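Local coordinates for protein 5-formaminoimidazole-4-carboxamide-1-(beta)-D-ribofuranosyl 5'-monophosphate synthetase (Methanocaldococcus jannaschii, PDB 2R7L) that catalyses the ATP- and formate-dependent formylation of AICAR to FAICAR in archaeal purine biosynthesis, without folates, as a homohexameric ligase of the ATP-grasp superfamily, at residues E80-L85 with N106-P111; N86-P91 with R345-A350; H31-A36 with T43-M48. All blocks are in the same frame, centred on the assembly; numbering follows the deposited sequence.

Interaction 1. Residues E80-L85 with N106-P111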
loop_
_atom_site.group_PDB
_atom_site.type_symbol
_atom_site.label_atom_id
_atom_site.label_comp_id
_atom_site.label_asym_id
_atom_site.label_seq_id
_atom_site.Cartn_x
_atom_site.Cartn_y
_atom_site.Cartn_z
ATOM N N GLU A 80 30.114 -17.491 18.148
ATOM C CA GLU A 80 30.863 -16.239 18.261
ATOM C C GLU A 80 30.502 -15.241 17.176
ATOM O O GLU A 80 30.233 -14.077 17.466
ATOM C CB GLU A 80 32.376 -16.486 18.280
ATOM C CG GLU A 80 33.021 -16.176 19.627
ATOM C CD GLU A 80 33.054 -14.686 19.935
ATOM O OE1 GLU A 80 33.472 -13.905 19.055
ATOM O OE2 GLU A 80 32.667 -14.294 21.058
ATOM N N LYS A 81 30.506 -15.697 15.928
ATOM C CA LYS A 81 30.064 -14.868 14.820
ATOM C C LYS A 81 28.679 -14.288 15.097
ATOM O O LYS A 81 28.440 -13.107 14.857
ATOM C CB LYS A 81 30.039 -15.673 13.526
ATOM C CG LYS A 81 31.352 -16.335 13.186
ATOM C CD LYS A 81 31.290 -16.951 11.800
ATOM C CE LYS A 81 32.588 -17.647 11.438
ATOM N NZ LYS A 81 32.501 -18.261 10.088
ATOM N N LEU A 82 27.776 -15.120 15.611
ATOM C CA LEU A 82 26.414 -14.683 15.901
ATOM C C LEU A 82 26.387 -13.624 16.990
ATOM O O LEU A 82 25.568 -12.703 16.958
ATOM C CB LEU A 82 25.526 -15.864 16.306
ATOM C CG LEU A 82 25.115 -16.871 15.229
ATOM C CD1 LEU A 82 24.372 -18.045 15.859
ATOM C CD2 LEU A 82 24.263 -16.206 14.156
ATOM N N ARG A 83 27.283 -13.761 17.960
ATOM C CA ARG A 83 27.367 -12.802 19.052
ATOM C C ARG A 83 27.998 -11.490 18.590
ATOM O O ARG A 83 27.641 -10.423 19.079
ATOM C CB ARG A 83 28.148 -13.383 20.233
ATOM C CG ARG A 83 27.306 -14.190 21.215
ATOM C CD ARG A 83 28.128 -14.549 22.444
ATOM N NE ARG A 83 29.362 -15.228 22.059
ATOM C CZ ARG A 83 29.610 -16.516 22.273
ATOM N NH1 ARG A 83 28.715 -17.273 22.893
ATOM N NH2 ARG A 83 30.761 -17.044 21.872
ATOM N N GLU A 84 28.927 -11.582 17.643
ATOM C CA GLU A 84 29.616 -10.405 17.122
ATOM C C GLU A 84 28.726 -9.635 16.154
ATOM O O GLU A 84 28.998 -8.478 15.831
ATOM C CB GLU A 84 30.910 -10.808 16.413
ATOM C CG GLU A 84 32.043 -11.212 17.346
ATOM C CD GLU A 84 33.261 -11.729 16.596
ATOM O OE1 GLU A 84 33.234 -11.739 15.344
ATOM O OE2 GLU A 84 34.246 -12.128 17.256
ATOM N N LEU A 85 27.667 -10.293 15.689
ATOM C CA LEU A 85 26.725 -9.693 14.758
ATOM C C LEU A 85 25.525 -9.152 15.503
ATOM O O LEU A 85 24.600 -8.613 14.894
ATOM C CB LEU A 85 26.280 -10.718 13.716
ATOM C CG LEU A 85 27.285 -10.972 12.593
ATOM C CD1 LEU A 85 26.851 -12.155 11.759
ATOM C CD2 LEU A 85 27.444 -9.735 11.724
ATOM N N ASN A 106 21.957 -25.937 27.084
ATOM C CA ASN A 106 23.104 -25.589 27.931
ATOM C C ASN A 106 24.480 -25.455 27.255
ATOM O O ASN A 106 25.503 -25.386 27.933
ATOM C CB ASN A 106 23.188 -26.532 29.142
ATOM C CG ASN A 106 22.835 -27.971 28.798
ATOM O OD1 ASN A 106 23.429 -28.578 27.905
ATOM N ND2 ASN A 106 21.869 -28.528 29.525
ATOM N N SER A 107 24.509 -25.397 25.929
ATOM C CA SER A 107 25.769 -25.236 25.209
ATOM C C SER A 107 25.707 -24.109 24.167
ATOM O O SER A 107 26.737 -23.691 23.634
ATOM C CB SER A 107 26.166 -26.560 24.551
ATOM O OG SER A 107 27.174 -26.385 23.569
ATOM N N PHE A 108 24.502 -23.615 23.884
ATOM C CA PHE A 108 24.312 -22.594 22.845
ATOM C C PHE A 108 24.194 -21.197 23.449
ATOM O O PHE A 108 23.101 -20.747 23.784
ATOM C CB PHE A 108 23.080 -22.911 21.985
ATOM C CG PHE A 108 23.055 -22.178 20.676
ATOM C CD1 PHE A 108 22.146 -21.159 20.452
ATOM C CD2 PHE A 108 23.952 -22.501 19.677
ATOM C CE1 PHE A 108 22.128 -20.479 19.245
ATOM C CE2 PHE A 108 23.938 -21.821 18.469
ATOM C CZ PHE A 108 23.025 -20.814 18.256
ATOM N N LEU A 109 25.329 -20.516 23.585
ATOM C CA LEU A 109 25.370 -19.216 24.253
ATOM C C LEU A 109 25.096 -18.056 23.296
ATOM O O LEU A 109 25.995 -17.282 22.964
ATOM C CB LEU A 109 26.713 -19.023 24.962
ATOM C CG LEU A 109 27.004 -19.963 26.133
ATOM C CD1 LEU A 109 28.450 -19.821 26.586
ATOM C CD2 LEU A 109 26.043 -19.700 27.283
ATOM N N VAL A 110 23.848 -17.952 22.850
ATOM C CA VAL A 110 23.407 -16.865 21.986
ATOM C C VAL A 110 21.982 -16.532 22.377
ATOM O O VAL A 110 21.176 -17.435 22.575
ATOM C CB VAL A 110 23.446 -17.263 20.500
ATOM C CG1 VAL A 110 23.268 -16.033 19.603
ATOM C CG2 VAL A 110 24.748 -17.965 20.173
ATOM N N PRO A 111 21.668 -15.233 22.527
ATOM C CA PRO A 111 20.305 -14.848 22.870
ATOM C C PRO A 111 19.315 -15.494 21.906
ATOM O O PRO A 111 19.605 -15.624 20.718
ATOM C CB PRO A 111 20.323 -13.329 22.696
ATOM C CG PRO A 111 21.732 -12.950 22.971
ATOM C CD PRO A 111 22.557 -14.065 22.406
#
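The guanidinium of Arg83 meets Leu109 at its edge, where the backbone O and CB of Leu109 both lie close to NH1, with Glu80 CD at the edge as well. The other flat group, the ring of Phe108, has Val110 CG2 over one face, 3.7 Å above the plane and offset toward the rim, and Phe95 meets it edge-to-face. Leu82 comes to that ring obliquely, CD1 lying 3.9 Å from Phe108 CZ, and the two side chains cross at about a right angle. Arg83 NH1 donates to Leu109 O at 2.7 Å; the bond is short but bent (135° at the hydrogen), and it arrives in the carbonyl plane on a lone pair, with the oxygen 23° out of the guanidinium plane. A bend at chi3 (-54°) turns the guanidinium toward the loop; CD, set by the torsions before it, passes 3.5 Å from Leu109 O. Here the end of helix 76-84, in the Rossmann-like N-terminal part of the protein, packs against the loop that follows helix 101-106, and Leu109 is the centre of an inverse gamma turn. Gln79, one turn back on the helix, ties down the same loop, bonding Leu109 N and Ser107 O. Arg83 NH2 turns to acids of its own helix: a salt bridge to Glu76, and another to Glu80, where the hydrogen bond from NH2 to OE2 is weak at 3.4 Å. Deeper in, Leu82 CB rests 4.0 Å from Val110 CG1, with Val89 of the neighbouring strand touching both residues.

Interaction 2. Residues N86-P91 with R345-A350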
loop_
_atom_site.group_PDB
_atom_site.type_symbol
_atom_site.label_atom_id
_atom_site.label_comp_id
_atom_site.label_asym_id
_atom_site.label_seq_id
_atom_site.Cartn_x
_atom_site.Cartn_y
_atom_site.Cartn_z
ATOM N N ASN A 86 25.547 -9.293 16.827
ATOM C CA ASN A 86 24.444 -8.838 17.682
ATOM C C ASN A 86 23.111 -9.530 17.372
ATOM O O ASN A 86 22.037 -8.934 17.506
ATOM C CB ASN A 86 24.300 -7.315 17.610
ATOM C CG ASN A 86 25.610 -6.595 17.878
ATOM O OD1 ASN A 86 26.067 -6.513 19.021
ATOM N ND2 ASN A 86 26.225 -6.078 16.823
ATOM N N SER A 87 23.194 -10.799 16.980
ATOM C CA SER A 87 22.023 -11.580 16.583
ATOM C C SER A 87 21.208 -12.120 17.746
ATOM O O SER A 87 21.755 -12.712 18.684
ATOM C CB SER A 87 22.449 -12.755 15.710
ATOM O OG SER A 87 23.213 -12.335 14.593
ATOM N N ILE A 88 19.897 -11.903 17.682
ATOM C CA ILE A 88 18.941 -12.684 18.456
ATOM C C ILE A 88 18.479 -13.823 17.549
ATOM O O ILE A 88 17.931 -13.580 16.468
ATOM C CB ILE A 88 17.721 -11.861 18.865
ATOM C CG1 ILE A 88 18.136 -10.686 19.759
ATOM C CG2 ILE A 88 16.674 -12.743 19.559
ATOM C CD1 ILE A 88 16.974 -9.793 20.161
ATOM N N VAL A 89 18.716 -15.062 17.979
ATOM C CA VAL A 89 18.344 -16.235 17.188
ATOM C C VAL A 89 16.871 -16.596 17.357
ATOM O O VAL A 89 16.360 -16.657 18.480
ATOM C CB VAL A 89 19.204 -17.462 17.543
ATOM C CG1 VAL A 89 18.645 -18.725 16.884
ATOM C CG2 VAL A 89 20.648 -17.230 17.121
ATOM N N VAL A 90 16.191 -16.820 16.237
ATOM C CA VAL A 90 14.816 -17.325 16.270
ATOM C C VAL A 90 14.846 -18.839 16.032
ATOM O O VAL A 90 15.247 -19.304 14.962
ATOM C CB VAL A 90 13.908 -16.614 15.236
ATOM C CG1 VAL A 90 12.518 -17.245 15.202
ATOM C CG2 VAL A 90 13.804 -15.124 15.566
ATOM N N PRO A 91 14.454 -19.612 17.050
ATOM C CA PRO A 91 14.565 -21.059 16.966
ATOM C C PRO A 91 13.422 -21.686 16.174
ATOM O O PRO A 91 12.304 -21.156 16.148
ATOM C CB PRO A 91 14.485 -21.489 18.429
ATOM C CG PRO A 91 13.592 -20.477 19.049
ATOM C CD PRO A 91 13.885 -19.175 18.338
ATOM N N ARG A 345 8.375 -8.181 15.014
ATOM C CA ARG A 345 7.733 -7.034 15.604
ATOM C C ARG A 345 7.828 -7.058 17.127
ATOM O O ARG A 345 8.095 -6.032 17.749
ATOM C CB ARG A 345 6.272 -6.977 15.163
ATOM C CG ARG A 345 5.449 -5.966 15.919
ATOM C CD ARG A 345 4.181 -5.680 15.159
ATOM N NE ARG A 345 4.488 -5.431 13.756
ATOM C CZ ARG A 345 3.600 -5.484 12.770
ATOM N NH1 ARG A 345 2.335 -5.790 13.028
ATOM N NH2 ARG A 345 3.983 -5.244 11.524
ATOM N N GLU A 346 7.601 -8.226 17.723
ATOM C CA GLU A 346 7.703 -8.366 19.169
ATOM C C GLU A 346 9.129 -8.037 19.580
ATOM O O GLU A 346 9.355 -7.388 20.590
ATOM C CB GLU A 346 7.306 -9.776 19.633
ATOM C CG GLU A 346 6.881 -9.878 21.121
ATOM C CD GLU A 346 5.486 -9.333 21.379
ATOM O OE1 GLU A 346 4.874 -8.763 20.444
ATOM O OE2 GLU A 346 4.988 -9.474 22.521
ATOM N N ILE A 347 10.093 -8.472 18.782
ATOM C CA ILE A 347 11.483 -8.138 19.054
ATOM C C ILE A 347 11.692 -6.620 18.954
ATOM O O ILE A 347 12.259 -6.009 19.863
ATOM C CB ILE A 347 12.450 -8.912 18.144
ATOM C CG1 ILE A 347 12.337 -10.423 18.428
ATOM C CG2 ILE A 347 13.876 -8.448 18.374
ATOM C CD1 ILE A 347 13.215 -11.314 17.538
ATOM N N LYS A 348 11.201 -6.021 17.866
ATOM C CA LYS A 348 11.262 -4.575 17.667
ATOM C C LYS A 348 10.698 -3.840 18.879
ATOM O O LYS A 348 11.403 -3.076 19.532
ATOM C CB LYS A 348 10.494 -4.183 16.400
ATOM C CG LYS A 348 10.779 -2.782 15.881
ATOM C CD LYS A 348 9.838 -2.445 14.739
ATOM C CE LYS A 348 10.403 -1.360 13.857
ATOM N NZ LYS A 348 9.678 -1.264 12.559
ATOM N N MET A 349 9.432 -4.093 19.185
ATOM C CA MET A 349 8.763 -3.474 20.323
ATOM C C MET A 349 9.459 -3.682 21.664
ATOM O O MET A 349 9.444 -2.790 22.521
ATOM C CB MET A 349 7.332 -3.981 20.430
ATOM C CG MET A 349 6.338 -3.173 19.637
ATOM S SD MET A 349 4.655 -3.711 19.982
ATOM C CE MET A 349 4.528 -3.409 21.748
ATOM N N ALA A 350 10.034 -4.866 21.865
ATOM C CA ALA A 350 10.716 -5.159 23.114
ATOM C C ALA A 350 11.959 -4.281 23.247
ATOM O O ALA A 350 12.178 -3.666 24.291
ATOM C CB ALA A 350 11.080 -6.633 23.198
#
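Behind Ile347, whose side chain crosses to Ile88 and Val90, the shortest backbone bond within the two segments, Met349 N to Arg345 O at 2.8 Å, runs along the helix. Ala350 N to Glu346 O follows it at 2.9 Å. These two bonds belong to the turn that carries Ile347, and they keep the backbone that presents it in regular helical form. The contact between the segments is wholly apolar. Ile347 stands on the helix face turned to strand 87-89 and divides its branches between two residues: the methyl CG2 goes to Ile88 CD1 at 3.8 Å, while CD1 at the end of the longer branch comes within 4.3 Å of Val90 CG2. Ile347 holds CG1 anti to its carbonyl carbon (chi1 -64°), which puts CG2 anti to the backbone N and sends the two branches to different neighbours. Ile88 takes the same conformation, and its extended CG1-CD1 arm slides past Ile347 in the opposite direction, so the two isoleucines lie alongside each other rather than end to end. Val90 is two residues on from Ile88 and points to the same side; Val89 between them points away from the helix. The joint is small, 116 Å² in all, but every residue in it is buried, and Ile21 of the adjacent strand and Phe113 fill in around Ile347. On the far side of the helix Met349 packs on Leu353 of the second subunit. Helix 339-353, from the C-terminal ATP-grasp portion, thus packs on strands 87-89 and 20-24 of the parallel sheet, whose 3-2-1-4 strand order fits a Rossmann-like fold.

Interaction 3. Residues H31-A36 with T43-M48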
loop_
_atom_site.group_PDB
_atom_site.type_symbol
_atom_site.label_atom_id
_atom_site.label_comp_id
_atom_site.label_asym_id
_atom_site.label_seq_id
_atom_site.Cartn_x
_atom_site.Cartn_y
_atom_site.Cartn_z
ATOM N N HIS A 31 10.151 -16.795 5.957
ATOM C CA HIS A 31 9.321 -15.714 6.475
ATOM C C HIS A 31 9.828 -15.175 7.804
ATOM O O HIS A 31 9.499 -14.057 8.191
ATOM C CB HIS A 31 7.833 -16.088 6.534
ATOM C CG HIS A 31 7.517 -17.239 7.439
ATOM N ND1 HIS A 31 7.309 -17.087 8.792
ATOM C CD2 HIS A 31 7.343 -18.556 7.177
ATOM C CE1 HIS A 31 7.040 -18.263 9.329
ATOM N NE2 HIS A 31 7.043 -19.168 8.368
ATOM N N ILE A 32 10.640 -15.964 8.500
ATOM C CA ILE A 32 11.343 -15.454 9.663
ATOM C C ILE A 32 12.291 -14.338 9.234
ATOM O O ILE A 32 12.379 -13.297 9.890
ATOM C CB ILE A 32 12.160 -16.554 10.380
ATOM C CG1 ILE A 32 11.239 -17.464 11.194
ATOM C CG2 ILE A 32 13.213 -15.929 11.296
ATOM C CD1 ILE A 32 11.927 -18.740 11.712
ATOM N N LEU A 33 13.006 -14.564 8.134
ATOM C CA LEU A 33 13.959 -13.587 7.636
ATOM C C LEU A 33 13.231 -12.445 6.909
ATOM O O LEU A 33 13.504 -11.268 7.162
ATOM C CB LEU A 33 15.009 -14.259 6.741
ATOM C CG LEU A 33 15.904 -15.319 7.398
ATOM C CD1 LEU A 33 16.859 -15.949 6.389
ATOM C CD2 LEU A 33 16.678 -14.753 8.588
ATOM N N LYS A 34 12.297 -12.791 6.024
ATOM C CA LYS A 34 11.472 -11.777 5.357
ATOM C C LYS A 34 10.777 -10.870 6.364
ATOM O O LYS A 34 10.828 -9.649 6.248
ATOM C CB LYS A 34 10.430 -12.408 4.433
ATOM C CG LYS A 34 9.649 -11.394 3.582
ATOM C CD LYS A 34 10.579 -10.602 2.682
ATOM C CE LYS A 34 9.837 -9.500 1.927
ATOM N NZ LYS A 34 10.707 -8.876 0.901
ATOM N N GLY A 35 10.121 -11.469 7.348
ATOM C CA GLY A 35 9.418 -10.697 8.370
ATOM C C GLY A 35 10.338 -9.736 9.096
ATOM O O GLY A 35 9.952 -8.615 9.418
ATOM N N ALA A 36 11.558 -10.189 9.366
ATOM C CA ALA A 36 12.574 -9.366 10.008
ATOM C C ALA A 36 12.964 -8.163 9.147
ATOM O O ALA A 36 13.005 -7.041 9.632
ATOM C CB ALA A 36 13.798 -10.203 10.320
ATOM N N THR A 43 19.348 -9.155 8.622
ATOM C CA THR A 43 19.146 -10.567 8.940
ATOM C C THR A 43 20.367 -11.434 8.664
ATOM O O THR A 43 21.086 -11.219 7.687
ATOM C CB THR A 43 18.002 -11.158 8.114
ATOM O OG1 THR A 43 18.265 -10.923 6.725
ATOM C CG2 THR A 43 16.670 -10.535 8.497
ATOM N N VAL A 44 20.561 -12.442 9.512
ATOM C CA VAL A 44 21.640 -13.417 9.339
ATOM C C VAL A 44 21.072 -14.823 9.117
ATOM O O VAL A 44 20.231 -15.293 9.879
ATOM C CB VAL A 44 22.571 -13.437 10.572
ATOM C CG1 VAL A 44 23.715 -14.416 10.359
ATOM C CG2 VAL A 44 23.100 -12.032 10.862
ATOM N N CYS A 45 21.538 -15.485 8.069
ATOM C CA CYS A 45 21.081 -16.826 7.750
ATOM C C CYS A 45 22.228 -17.834 7.758
ATOM O O CYS A 45 23.142 -17.749 6.941
ATOM C CB CYS A 45 20.418 -16.827 6.377
ATOM S SG CYS A 45 19.814 -18.424 5.827
ATOM N N ILE A 46 22.175 -18.795 8.677
ATOM C CA ILE A 46 23.125 -19.903 8.643
ATOM C C ILE A 46 22.753 -20.860 7.515
ATOM O O ILE A 46 21.625 -21.360 7.456
ATOM C CB ILE A 46 23.170 -20.662 9.970
ATOM C CG1 ILE A 46 23.353 -19.686 11.126
ATOM C CG2 ILE A 46 24.293 -21.687 9.949
ATOM C CD1 ILE A 46 23.384 -20.349 12.481
ATOM N N THR A 47 23.695 -21.102 6.611
ATOM C CA THR A 47 23.432 -21.928 5.443
ATOM C C THR A 47 24.654 -22.793 5.085
ATOM O O THR A 47 25.618 -22.855 5.846
ATOM C CB THR A 47 23.006 -21.055 4.253
ATOM O OG1 THR A 47 22.605 -21.885 3.160
ATOM C CG2 THR A 47 24.154 -20.144 3.809
ATOM N N MET A 48 24.601 -23.472 3.942
ATOM C CA MET A 48 25.704 -24.318 3.499
ATOM C C MET A 48 25.631 -24.511 1.997
ATOM O O MET A 48 24.594 -24.258 1.384
ATOM C CB MET A 48 25.713 -25.680 4.227
ATOM C CG MET A 48 24.426 -26.506 4.116
ATOM S SD MET A 48 24.557 -28.192 4.786
ATOM C CE MET A 48 25.368 -29.007 3.412
#
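Leu33 drives into the strand beside Thr43 and Cys45, joining the helix of a beta-alpha-beta unit (strand 20-24, helix 29-38, strand 43-47) to its second strand. Helix and strand run nearly antiparallel, at 166°, with their axes 8.8 Å apart, as expected for a crossover helix lying on a parallel sheet. The tight part is at the start of the strand. There Ala36 CB and Thr43 CG2 are only 3.4 Å apart, closer than carbons usually pack, and the same methyl lies 3.5 Å from Leu33 O. The rotation of Thr43 explains this: with chi1 at 55°, CG2 is anti to the carbonyl carbon and faces the helix, while OG1 serves the other side, giving its proton to Val60 O and accepting from Asp62 N. The two bonds probably fix the side chain and hold its methyl against the helix. Leu33 spreads more comfortably, its isobutyl group crossing Thr43 at a slant; one methyl, CD2, is 3.8 Å from Val44 O, and the other reaches on to Cys45. An alanine in place of Leu33 would lose both methyls and is likely to open a gap between the helix and Thr43 and Cys45. The side turned from the strand is less enclosed at Lys34, which is partly exposed, though its NZ bonds Leu331 O of the third subunit. The contact itself is loose toward the far end of the strand, where it thins out, its last touch being Leu33 CD1, 3.7 Å from Cys45 CB and 3.9 Å from Cys45 SG.

All three interactions pack around one parallel sheet, and all are buried. Interaction 3 lies within a single crossover unit, whereas interaction 2 brings in a helix more than 250 residues later, and interaction 1 secures a loop to helix 76-84 farther from the chain's centre. Chemistry follows place: interaction 2 meets through hydrocarbon alone, interaction 3 by van der Waals packing that also takes in backbone oxygens and a cysteine sulfur, while interaction 1 adds an arginine-to-carbonyl bond at its partly exposed margin. They also touch one another. Pro111 O probably bonds Val89 N, tying interaction 1 to the strand of interaction 2; Leu85 packs on Val44, joining interactions 1 and 3; and Val90 CG1 meets Ile32 CD1, linking interactions 2 and 3.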